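Hypothetical protein CG14615-PA (Drosophila melanogaster, PDB 1SQH) is of unknown function but may be an acyltransferase, perhaps a glycine N-acyltransferase, of the GNAT-like superfamily. Local coordinates at residues 13-18 with 41-46; 22-27 with 75-80; 116-121 with 136-141. All coordinates share one frame; numbering follows the deposited sequence.

Contact 1 (13-18 with 41-46)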
loop_
_atom_site.group_PDB
_atom_site.type_symbol
_atom_site.label_atom_id
_atom_site.label_comp_id
_atom_site.label_asym_id
_atom_site.label_seq_id
_atom_site.Cartn_x
_atom_site.Cartn_y
_atom_site.Cartn_z
ATOM N N LEU A 13 -16.364 -9.554 -7.068
ATOM C CA LEU A 13 -15.690 -10.577 -7.852
ATOM C C LEU A 13 -15.360 -11.748 -6.951
ATOM O O LEU A 13 -15.054 -11.571 -5.776
ATOM C CB LEU A 13 -14.402 -10.036 -8.471
ATOM C CG LEU A 13 -14.528 -9.197 -9.740
ATOM C CD1 LEU A 13 -15.308 -7.942 -9.433
ATOM C CD2 LEU A 13 -13.142 -8.845 -10.269
ATOM N N SER A 14 -15.444 -12.948 -7.505
ATOM C CA SER A 14 -15.124 -14.157 -6.757
ATOM C C SER A 14 -13.606 -14.211 -6.684
ATOM O O SER A 14 -12.927 -13.412 -7.330
ATOM C CB SER A 14 -15.642 -15.387 -7.501
ATOM O OG SER A 14 -15.059 -15.469 -8.791
ATOM N N ASP A 15 -13.072 -15.139 -5.903
ATOM C CA ASP A 15 -11.621 -15.269 -5.786
ATOM C C ASP A 15 -11.034 -15.617 -7.153
ATOM O O ASP A 15 -9.975 -15.120 -7.539
ATOM C CB ASP A 15 -11.278 -16.345 -4.747
ATOM C CG ASP A 15 -11.272 -15.802 -3.322
ATOM O OD1 ASP A 15 -11.892 -14.736 -3.068
ATOM O OD2 ASP A 15 -10.650 -16.444 -2.442
ATOM N N SER A 16 -11.753 -16.453 -7.893
ATOM C CA SER A 16 -11.326 -16.878 -9.225
ATOM C C SER A 16 -11.249 -15.700 -10.189
ATOM O O SER A 16 -10.360 -15.633 -11.041
ATOM C CB SER A 16 -12.300 -17.921 -9.774
ATOM O OG SER A 16 -12.274 -17.942 -11.187
ATOM N N GLU A 17 -12.192 -14.776 -10.049
ATOM C CA GLU A 17 -12.244 -13.596 -10.894
ATOM C C GLU A 17 -11.134 -12.608 -10.571
ATOM O O GLU A 17 -10.573 -11.973 -11.475
ATOM C CB GLU A 17 -13.608 -12.923 -10.753
ATOM C CG GLU A 17 -14.663 -13.523 -11.655
ATOM C CD GLU A 17 -16.048 -13.003 -11.341
ATOM O OE1 GLU A 17 -16.861 -12.885 -12.285
ATOM O OE2 GLU A 17 -16.322 -12.726 -10.148
ATOM N N VAL A 18 -10.814 -12.476 -9.285
ATOM C CA VAL A 18 -9.749 -11.569 -8.867
ATOM C C VAL A 18 -8.479 -12.111 -9.502
ATOM O O VAL A 18 -7.699 -11.367 -10.082
ATOM C CB VAL A 18 -9.595 -11.538 -7.326
ATOM C CG1 VAL A 18 -8.579 -10.479 -6.910
ATOM C CG2 VAL A 18 -10.938 -11.234 -6.692
ATOM N N ASN A 41 -0.282 -8.566 -4.246
ATOM C CA ASN A 41 -0.145 -8.550 -2.804
ATOM C C ASN A 41 -1.358 -9.108 -2.067
ATOM O O ASN A 41 -1.211 -9.972 -1.185
ATOM C CB ASN A 41 0.133 -7.132 -2.312
ATOM C CG ASN A 41 0.299 -7.071 -0.813
ATOM O OD1 ASN A 41 1.333 -7.445 -0.272
ATOM N ND2 ASN A 41 -0.739 -6.620 -0.130
ATOM N N GLN A 42 -2.550 -8.626 -2.423
ATOM C CA GLN A 42 -3.760 -9.084 -1.752
ATOM C C GLN A 42 -3.927 -10.592 -1.847
ATOM O O GLN A 42 -4.162 -11.261 -0.841
ATOM C CB GLN A 42 -4.996 -8.403 -2.327
ATOM C CG GLN A 42 -6.266 -8.715 -1.525
ATOM C CD GLN A 42 -6.096 -8.371 -0.050
ATOM O OE1 GLN A 42 -5.957 -7.201 0.306
ATOM N NE2 GLN A 42 -6.083 -9.388 0.807
ATOM N N ARG A 43 -3.806 -11.133 -3.054
ATOM C CA ARG A 43 -3.947 -12.567 -3.228
ATOM C C ARG A 43 -2.865 -13.326 -2.455
ATOM O O ARG A 43 -3.105 -14.448 -1.998
ATOM C CB ARG A 43 -3.919 -12.927 -4.713
ATOM C CG ARG A 43 -5.158 -12.428 -5.441
ATOM C CD ARG A 43 -6.434 -13.008 -4.822
ATOM N NE ARG A 43 -6.647 -14.403 -5.214
ATOM C CZ ARG A 43 -7.357 -15.281 -4.508
ATOM N NH1 ARG A 43 -7.920 -14.916 -3.359
ATOM N NH2 ARG A 43 -7.515 -16.518 -4.960
ATOM N N LYS A 44 -1.684 -12.728 -2.301
ATOM C CA LYS A 44 -0.629 -13.385 -1.539
ATOM C C LYS A 44 -1.115 -13.535 -0.099
ATOM O O LYS A 44 -1.010 -14.620 0.494
ATOM C CB LYS A 44 0.657 -12.563 -1.551
ATOM C CG LYS A 44 1.773 -13.181 -0.697
ATOM C CD LYS A 44 3.094 -12.423 -0.813
ATOM C CE LYS A 44 2.982 -11.013 -0.266
ATOM N NZ LYS A 44 4.301 -10.326 -0.283
ATOM N N TRP A 45 -1.655 -12.441 0.452
ATOM C CA TRP A 45 -2.174 -12.449 1.815
ATOM C C TRP A 45 -3.355 -13.412 1.940
ATOM O O TRP A 45 -3.447 -14.166 2.918
ATOM C CB TRP A 45 -2.635 -11.048 2.246
ATOM C CG TRP A 45 -1.522 -10.105 2.623
ATOM C CD1 TRP A 45 -0.240 -10.435 2.978
ATOM C CD2 TRP A 45 -1.614 -8.678 2.733
ATOM N NE1 TRP A 45 0.466 -9.301 3.301
ATOM C CE2 TRP A 45 -0.350 -8.210 3.159
ATOM C CE3 TRP A 45 -2.647 -7.750 2.516
ATOM C CZ2 TRP A 45 -0.089 -6.849 3.373
ATOM C CZ3 TRP A 45 -2.388 -6.397 2.730
ATOM C CH2 TRP A 45 -1.116 -5.962 3.155
ATOM N N ASP A 46 -4.260 -13.370 0.962
ATOM C CA ASP A 46 -5.434 -14.243 0.962
ATOM C C ASP A 46 -4.981 -15.686 1.174
ATOM O O ASP A 46 -5.524 -16.403 2.011
ATOM C CB ASP A 46 -6.195 -14.152 -0.373
ATOM C CG ASP A 46 -7.009 -12.859 -0.519
ATOM O OD1 ASP A 46 -7.167 -12.118 0.472
ATOM O OD2 ASP A 46 -7.513 -12.597 -1.637
#

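Contact 2 (22-27 with 75-80)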
loop_
_atom_site.group_PDB
_atom_site.type_symbol
_atom_site.label_atom_id
_atom_site.label_comp_id
_atom_site.label_asym_id
_atom_site.label_seq_id
_atom_site.Cartn_x
_atom_site.Cartn_y
_atom_site.Cartn_z
ATOM N N LEU A 22 -5.950 -10.161 -11.798
ATOM C CA LEU A 22 -4.521 -10.082 -11.522
ATOM C C LEU A 22 -3.677 -10.383 -12.770
ATOM O O LEU A 22 -2.729 -9.652 -13.064
ATOM C CB LEU A 22 -4.157 -11.063 -10.402
ATOM C CG LEU A 22 -2.672 -11.343 -10.118
ATOM C CD1 LEU A 22 -1.955 -10.073 -9.687
ATOM C CD2 LEU A 22 -2.566 -12.386 -9.012
ATOM N N ASP A 23 -4.008 -11.447 -13.502
ATOM C CA ASP A 23 -3.224 -11.774 -14.694
ATOM C C ASP A 23 -3.490 -10.808 -15.844
ATOM O O ASP A 23 -2.632 -10.602 -16.704
ATOM C CB ASP A 23 -3.492 -13.198 -15.167
ATOM C CG ASP A 23 -2.556 -13.608 -16.287
ATOM O OD1 ASP A 23 -1.338 -13.718 -16.031
ATOM O OD2 ASP A 23 -3.027 -13.800 -17.430
ATOM N N LEU A 24 -4.684 -10.224 -15.870
ATOM C CA LEU A 24 -5.007 -9.264 -16.914
ATOM C C LEU A 24 -4.071 -8.083 -16.786
ATOM O O LEU A 24 -3.522 -7.601 -17.777
ATOM C CB LEU A 24 -6.427 -8.749 -16.774
ATOM C CG LEU A 24 -7.561 -9.546 -17.380
ATOM C CD1 LEU A 24 -8.839 -8.736 -17.182
ATOM C CD2 LEU A 24 -7.300 -9.802 -18.861
ATOM N N TYR A 25 -3.903 -7.601 -15.561
ATOM C CA TYR A 25 -3.011 -6.479 -15.358
ATOM C C TYR A 25 -1.585 -6.935 -15.605
ATOM O O TYR A 25 -0.788 -6.198 -16.191
ATOM C CB TYR A 25 -3.173 -5.887 -13.954
ATOM C CG TYR A 25 -4.309 -4.885 -13.867
ATOM C CD1 TYR A 25 -5.641 -5.301 -13.826
ATOM C CD2 TYR A 25 -4.053 -3.517 -13.902
ATOM C CE1 TYR A 25 -6.694 -4.370 -13.830
ATOM C CE2 TYR A 25 -5.089 -2.586 -13.906
ATOM C CZ TYR A 25 -6.406 -3.012 -13.874
ATOM O OH TYR A 25 -7.427 -2.076 -13.912
ATOM N N LYS A 26 -1.262 -8.159 -15.196
ATOM C CA LYS A 26 0.088 -8.673 -15.424
ATOM C C LYS A 26 0.420 -8.638 -16.917
ATOM O O LYS A 26 1.477 -8.150 -17.320
ATOM C CB LYS A 26 0.218 -10.106 -14.895
ATOM C CG LYS A 26 1.659 -10.628 -14.866
ATOM C CD LYS A 26 1.780 -11.882 -14.001
ATOM C CE LYS A 26 3.207 -12.413 -13.982
ATOM N NZ LYS A 26 3.371 -13.579 -13.067
ATOM N N VAL A 27 -0.495 -9.136 -17.741
ATOM C CA VAL A 27 -0.277 -9.150 -19.188
ATOM C C VAL A 27 -0.283 -7.731 -19.767
ATOM O O VAL A 27 0.645 -7.325 -20.471
ATOM C CB VAL A 27 -1.377 -9.981 -19.912
ATOM C CG1 VAL A 27 -1.150 -9.947 -21.427
ATOM C CG2 VAL A 27 -1.378 -11.413 -19.399
ATOM N N ASN A 75 -17.936 -6.304 -18.440
ATOM C CA ASN A 75 -16.974 -7.402 -18.383
ATOM C C ASN A 75 -15.661 -6.853 -17.826
ATOM O O ASN A 75 -14.996 -6.043 -18.470
ATOM C CB ASN A 75 -16.727 -7.997 -19.773
ATOM C CG ASN A 75 -16.079 -9.363 -19.704
ATOM O OD1 ASN A 75 -15.134 -9.569 -18.952
ATOM N ND2 ASN A 75 -16.584 -10.302 -20.486
ATOM N N PHE A 76 -15.282 -7.297 -16.633
ATOM C CA PHE A 76 -14.067 -6.792 -16.022
ATOM C C PHE A 76 -12.822 -7.064 -16.854
ATOM O O PHE A 76 -11.777 -6.457 -16.626
ATOM C CB PHE A 76 -13.905 -7.349 -14.593
ATOM C CG PHE A 76 -13.417 -8.776 -14.524
ATOM C CD1 PHE A 76 -12.052 -9.066 -14.578
ATOM C CD2 PHE A 76 -14.317 -9.826 -14.353
ATOM C CE1 PHE A 76 -11.590 -10.383 -14.456
ATOM C CE2 PHE A 76 -13.865 -11.146 -14.232
ATOM C CZ PHE A 76 -12.499 -11.424 -14.281
ATOM N N ARG A 77 -12.940 -7.958 -17.830
ATOM C CA ARG A 77 -11.808 -8.307 -18.689
ATOM C C ARG A 77 -11.511 -7.339 -19.837
ATOM O O ARG A 77 -10.353 -7.151 -20.204
ATOM C CB ARG A 77 -12.009 -9.700 -19.284
ATOM C CG ARG A 77 -11.949 -10.833 -18.284
ATOM C CD ARG A 77 -12.681 -12.062 -18.825
ATOM N NE ARG A 77 -14.013 -12.174 -18.242
ATOM C CZ ARG A 77 -14.302 -12.947 -17.198
ATOM N NH1 ARG A 77 -13.356 -13.687 -16.634
ATOM N NH2 ARG A 77 -15.530 -12.952 -16.692
ATOM N N THR A 78 -12.536 -6.723 -20.409
ATOM C CA THR A 78 -12.299 -5.831 -21.535
ATOM C C THR A 78 -11.501 -4.575 -21.188
ATOM O O THR A 78 -10.624 -4.173 -21.952
ATOM C CB THR A 78 -13.626 -5.399 -22.206
ATOM O OG1 THR A 78 -14.141 -4.241 -21.543
ATOM C CG2 THR A 78 -14.651 -6.507 -22.111
ATOM N N TRP A 79 -11.784 -3.957 -20.044
ATOM C CA TRP A 79 -11.078 -2.728 -19.657
ATOM C C TRP A 79 -10.384 -2.810 -18.298
ATOM O O TRP A 79 -9.825 -1.815 -17.827
ATOM C CB TRP A 79 -12.049 -1.537 -19.614
ATOM C CG TRP A 79 -12.863 -1.322 -20.863
ATOM C CD1 TRP A 79 -14.225 -1.249 -20.951
ATOM C CD2 TRP A 79 -12.364 -1.104 -22.188
ATOM N NE1 TRP A 79 -14.604 -0.996 -22.246
ATOM C CE2 TRP A 79 -13.484 -0.903 -23.026
ATOM C CE3 TRP A 79 -11.081 -1.059 -22.747
ATOM C CZ2 TRP A 79 -13.355 -0.660 -24.402
ATOM C CZ3 TRP A 79 -10.954 -0.816 -24.120
ATOM C CH2 TRP A 79 -12.088 -0.622 -24.927
ATOM N N GLY A 80 -10.442 -3.985 -17.674
ATOM C CA GLY A 80 -9.833 -4.173 -16.366
ATOM C C GLY A 80 -10.467 -3.302 -15.291
ATOM O O GLY A 80 -9.864 -3.045 -14.249
#

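Contact 3 (116-121 with 136-141)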
loop_
_atom_site.group_PDB
_atom_site.type_symbol
_atom_site.label_atom_id
_atom_site.label_comp_id
_atom_site.label_asym_id
_atom_site.label_seq_id
_atom_site.Cartn_x
_atom_site.Cartn_y
_atom_site.Cartn_z
ATOM N N ILE A 116 -19.516 3.196 -1.307
ATOM C CA ILE A 116 -18.442 4.102 -0.912
ATOM C C ILE A 116 -18.930 5.134 0.103
ATOM O O ILE A 116 -19.983 5.746 -0.071
ATOM C CB ILE A 116 -17.862 4.838 -2.140
ATOM C CG1 ILE A 116 -17.201 3.834 -3.086
ATOM C CG2 ILE A 116 -16.861 5.873 -1.697
ATOM C CD1 ILE A 116 -16.626 4.450 -4.342
ATOM N N GLU A 117 -18.153 5.330 1.161
ATOM C CA GLU A 117 -18.519 6.264 2.220
ATOM C C GLU A 117 -17.950 7.667 1.989
ATOM O O GLU A 117 -17.074 8.135 2.715
ATOM C CB GLU A 117 -18.061 5.675 3.556
ATOM C CG GLU A 117 -18.443 4.201 3.669
ATOM C CD GLU A 117 -18.010 3.560 4.968
ATOM O OE1 GLU A 117 -17.098 4.108 5.622
ATOM O OE2 GLU A 117 -18.564 2.498 5.329
ATOM N N TRP A 118 -18.478 8.329 0.962
ATOM C CA TRP A 118 -18.063 9.675 0.576
ATOM C C TRP A 118 -18.130 10.669 1.714
ATOM O O TRP A 118 -17.356 11.621 1.764
ATOM C CB TRP A 118 -18.960 10.215 -0.542
ATOM C CG TRP A 118 -18.974 9.400 -1.788
ATOM C CD1 TRP A 118 -19.980 8.598 -2.230
ATOM C CD2 TRP A 118 -17.934 9.318 -2.763
ATOM N NE1 TRP A 118 -19.634 8.021 -3.427
ATOM C CE2 TRP A 118 -18.381 8.446 -3.776
ATOM C CE3 TRP A 118 -16.661 9.898 -2.878
ATOM C CZ2 TRP A 118 -17.603 8.138 -4.895
ATOM C CZ3 TRP A 118 -15.886 9.592 -3.991
ATOM C CH2 TRP A 118 -16.363 8.719 -4.985
ATOM N N THR A 119 -19.081 10.447 2.612
ATOM C CA THR A 119 -19.322 11.334 3.738
ATOM C C THR A 119 -18.728 10.882 5.064
ATOM O O THR A 119 -18.695 11.649 6.033
ATOM C CB THR A 119 -20.844 11.524 3.900
ATOM O OG1 THR A 119 -21.316 12.411 2.876
ATOM C CG2 THR A 119 -21.197 12.064 5.276
ATOM N N GLN A 120 -18.238 9.649 5.109
ATOM C CA GLN A 120 -17.690 9.103 6.345
ATOM C C GLN A 120 -16.171 9.010 6.417
ATOM O O GLN A 120 -15.632 8.099 7.052
ATOM C CB GLN A 120 -18.308 7.728 6.607
ATOM C CG GLN A 120 -19.785 7.787 6.976
ATOM C CD GLN A 120 -20.451 6.430 6.913
ATOM O OE1 GLN A 120 -20.760 5.925 5.830
ATOM N NE2 GLN A 120 -20.667 5.823 8.076
ATOM N N GLY A 121 -15.488 9.949 5.770
ATOM C CA GLY A 121 -14.035 9.974 5.795
ATOM C C GLY A 121 -13.294 8.923 4.983
ATOM O O GLY A 121 -12.171 8.552 5.336
ATOM N N LYS A 136 -12.752 14.271 -7.209
ATOM C CA LYS A 136 -12.916 15.254 -6.148
ATOM C C LYS A 136 -14.241 15.992 -6.337
ATOM O O LYS A 136 -14.913 16.334 -5.359
ATOM C CB LYS A 136 -11.741 16.236 -6.133
ATOM C CG LYS A 136 -10.393 15.581 -5.793
ATOM C CD LYS A 136 -9.226 16.547 -5.969
ATOM C CE LYS A 136 -7.875 15.832 -5.845
ATOM N NZ LYS A 136 -6.714 16.762 -6.014
ATOM N N GLU A 137 -14.616 16.224 -7.595
ATOM C CA GLU A 137 -15.875 16.899 -7.917
ATOM C C GLU A 137 -17.019 16.017 -7.425
ATOM O O GLU A 137 -17.975 16.488 -6.802
ATOM C CB GLU A 137 -15.991 17.106 -9.428
ATOM C CG GLU A 137 -14.937 18.035 -10.026
ATOM C CD GLU A 137 -14.968 18.046 -11.552
ATOM O OE1 GLU A 137 -16.048 18.328 -12.126
ATOM O OE2 GLU A 137 -13.915 17.767 -12.179
ATOM N N LEU A 138 -16.899 14.724 -7.696
ATOM C CA LEU A 138 -17.889 13.749 -7.270
ATOM C C LEU A 138 -18.026 13.787 -5.753
ATOM O O LEU A 138 -19.133 13.849 -5.224
ATOM C CB LEU A 138 -17.464 12.349 -7.727
ATOM C CG LEU A 138 -18.308 11.150 -7.297
ATOM C CD1 LEU A 138 -19.786 11.416 -7.582
ATOM C CD2 LEU A 138 -17.829 9.917 -8.045
ATOM N N ALA A 139 -16.897 13.755 -5.052
ATOM C CA ALA A 139 -16.912 13.789 -3.590
ATOM C C ALA A 139 -17.738 14.968 -3.094
ATOM O O ALA A 139 -18.518 14.842 -2.147
ATOM C CB ALA A 139 -15.494 13.894 -3.051
ATOM N N VAL A 140 -17.551 16.115 -3.739
ATOM C CA VAL A 140 -18.271 17.326 -3.376
ATOM C C VAL A 140 -19.752 17.185 -3.711
ATOM O O VAL A 140 -20.614 17.575 -2.918
ATOM C CB VAL A 140 -17.694 18.553 -4.108
ATOM C CG1 VAL A 140 -18.514 19.796 -3.781
ATOM C CG2 VAL A 140 -16.245 18.753 -3.694
ATOM N N SER A 141 -20.045 16.608 -4.873
ATOM C CA SER A 141 -21.429 16.420 -5.290
ATOM C C SER A 141 -22.154 15.467 -4.342
ATOM O O SER A 141 -23.377 15.317 -4.412
ATOM C CB SER A 141 -21.498 15.851 -6.711
ATOM O OG SER A 141 -21.522 14.433 -6.682
#

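Contact 1 (13-18 with 41-46)
Arg43 reaches from the helix of 41-46 to Asp15 and Val18 at the start of the helix that begins in 13-18. Along 41-46, Gln42 comes first and braces Asp46: its NE2 donates to Asp46 OD1 over 3.0 Å and meets that oxygen from above the carboxylate plane; NE2 also serves Leu64 O. Arg43 then carries nearly the whole contact. With CG anti to its carbonyl carbon (chi1 -69°) and bends at chi2 and chi3, the chain folds so that Arg43 CD rests 3.9 Å from Val18 CG1 while the guanidinium swings over to Asp15. Arg43 NH1 gives a weak, long salt bridge, 3.3 Å to Asp15 OD2, and the carboxylate and guanidinium planes stand 64° apart, far from a flat two-pronged pairing. Asp15 O lies over one guanidinium face. Asp15 OD2 has its stronger partner in Arg56, and Arg43 NE is paired with Asp19. Last comes Asp46, one helical turn on, whose OD2 accepts from Arg43 NH1 at 2.9 Å, close to the guanidinium plane and on the anti side of the carboxylate. The same nitrogen therefore lies between two acids, and its charge probably eases the repulsion between them. Behind Asp15, Ser14 OG accepts from Glu17 N (3.2 Å) and Glu17 OE2 accepts from Ser14 N (2.8 Å), a capping box that opens the helix. Here is a general lesson: a bent arginine can join two helices through a salt-bridge network beside a little apolar packing, in this case between the two helices that follow the first strand, an order consistent with a GNAT-like fold.

Contact 2 (22-27 with 75-80)
Leu24 pushes its CD1 methyl against the backbone of the short helical turn at 76-79, arriving 3.4 Å from Arg77 CA. An extended side chain (chi2 -175°) carries that methyl outward from the long helix, and Leu24 CD1 also touches Arg77 CG, at 3.9 Å, and Phe76 CD1, at 4.1 Å. Beyond this apolar patch, the polar end of Arg77 turns away to a salt bridge with Glu20. The second point of attachment is Tyr25, whose OH donates to Gly80 O over a short 2.6 Å. That oxygen lies at the edge of the phenol, in the ring plane, whereas the hydroxyl stands above the carbonyl plane of Gly80, 37° out of it. Trp98 meets the tyrosine ring edge-to-face. Gly80 ends the turn with a positive phi of 63°, and a beta carbon on it would sit only 3.1 Å from Tyr25 CE1, so the bare backbone is what lets the ring come so near. One leucine wedge and one phenolic bond thus illustrate how a helix can hold a connection between strands: the loop from strand 67-71 to strand 82-87, clasped to the first helix in a topology consistent with a GNAT-like fold.

Contact 3 (116-121 with 136-141)
Trp118 presents one face of its indole to Leu138. The leucine comes in almost perpendicular to the tryptophan side chain, with Leu138 CG 4.2 Å from the centroid of the six-membered ring of Trp118 and 25° off the normal: a CH-pi contact over the face, displaced toward the rim. Leu138 CD2 presses on the outer benzo carbons, 3.6 Å from Trp118 CH2. The leucine reaches that position because its CG stands anti to the backbone N (chi1 175°), directing the branch off the helix and across the ring. On the opposite face CG2 of Ile116, two residues earlier in the chain, sits over the ring centre, so the indole is held between two aliphatic groups. Ala139 approaches obliquely, its CA 4.0 Å from Trp118 CE3, and with so small a side chain the helix backbone itself comes close to the ring. These residues join the last turns of helix 129-141 to the loop between helix 104-112 and strand 123-128, the returning arm of a beta-alpha-beta crossover whose strands, 91-96 and 123-128, run parallel and adjacent, as in GNAT-like folds. Leu110 of the crossover helix touches both Ile116 and Leu138, and Leu299 packs on Trp118 and Ala139. A serine in place of Trp118 would probably open a gap between Ile116 and Leu138, leaving the leucine branch without the ring face it rests on and the loop less firmly held to the helix. The loop takes its shape from a type I turn, with Gln120 N bonded to Glu117 O at 3.1 Å.

Contacts 1 and 2 share helix 15-29, which meets helix 34-51 in one and the turn at 76-79 in the other. Their centres lie 13 Å apart and they touch directly: Glu17 O is 3.4 Å from Phe76 CZ, and Leu13 CD2 is 4.3 Å from Phe76 CG. Their segments alternate along the chain, so the two contacts cross in sequence. Contact 3 stands apart, its centre 27 Å from each of the others, with nearest atoms about 13 Å from contact 1 and about 14 Å from contact 2. It closes later in the chain, where loop and helix pack together. All three lie in one region of sequence assigned to an acetyltransferase-like family.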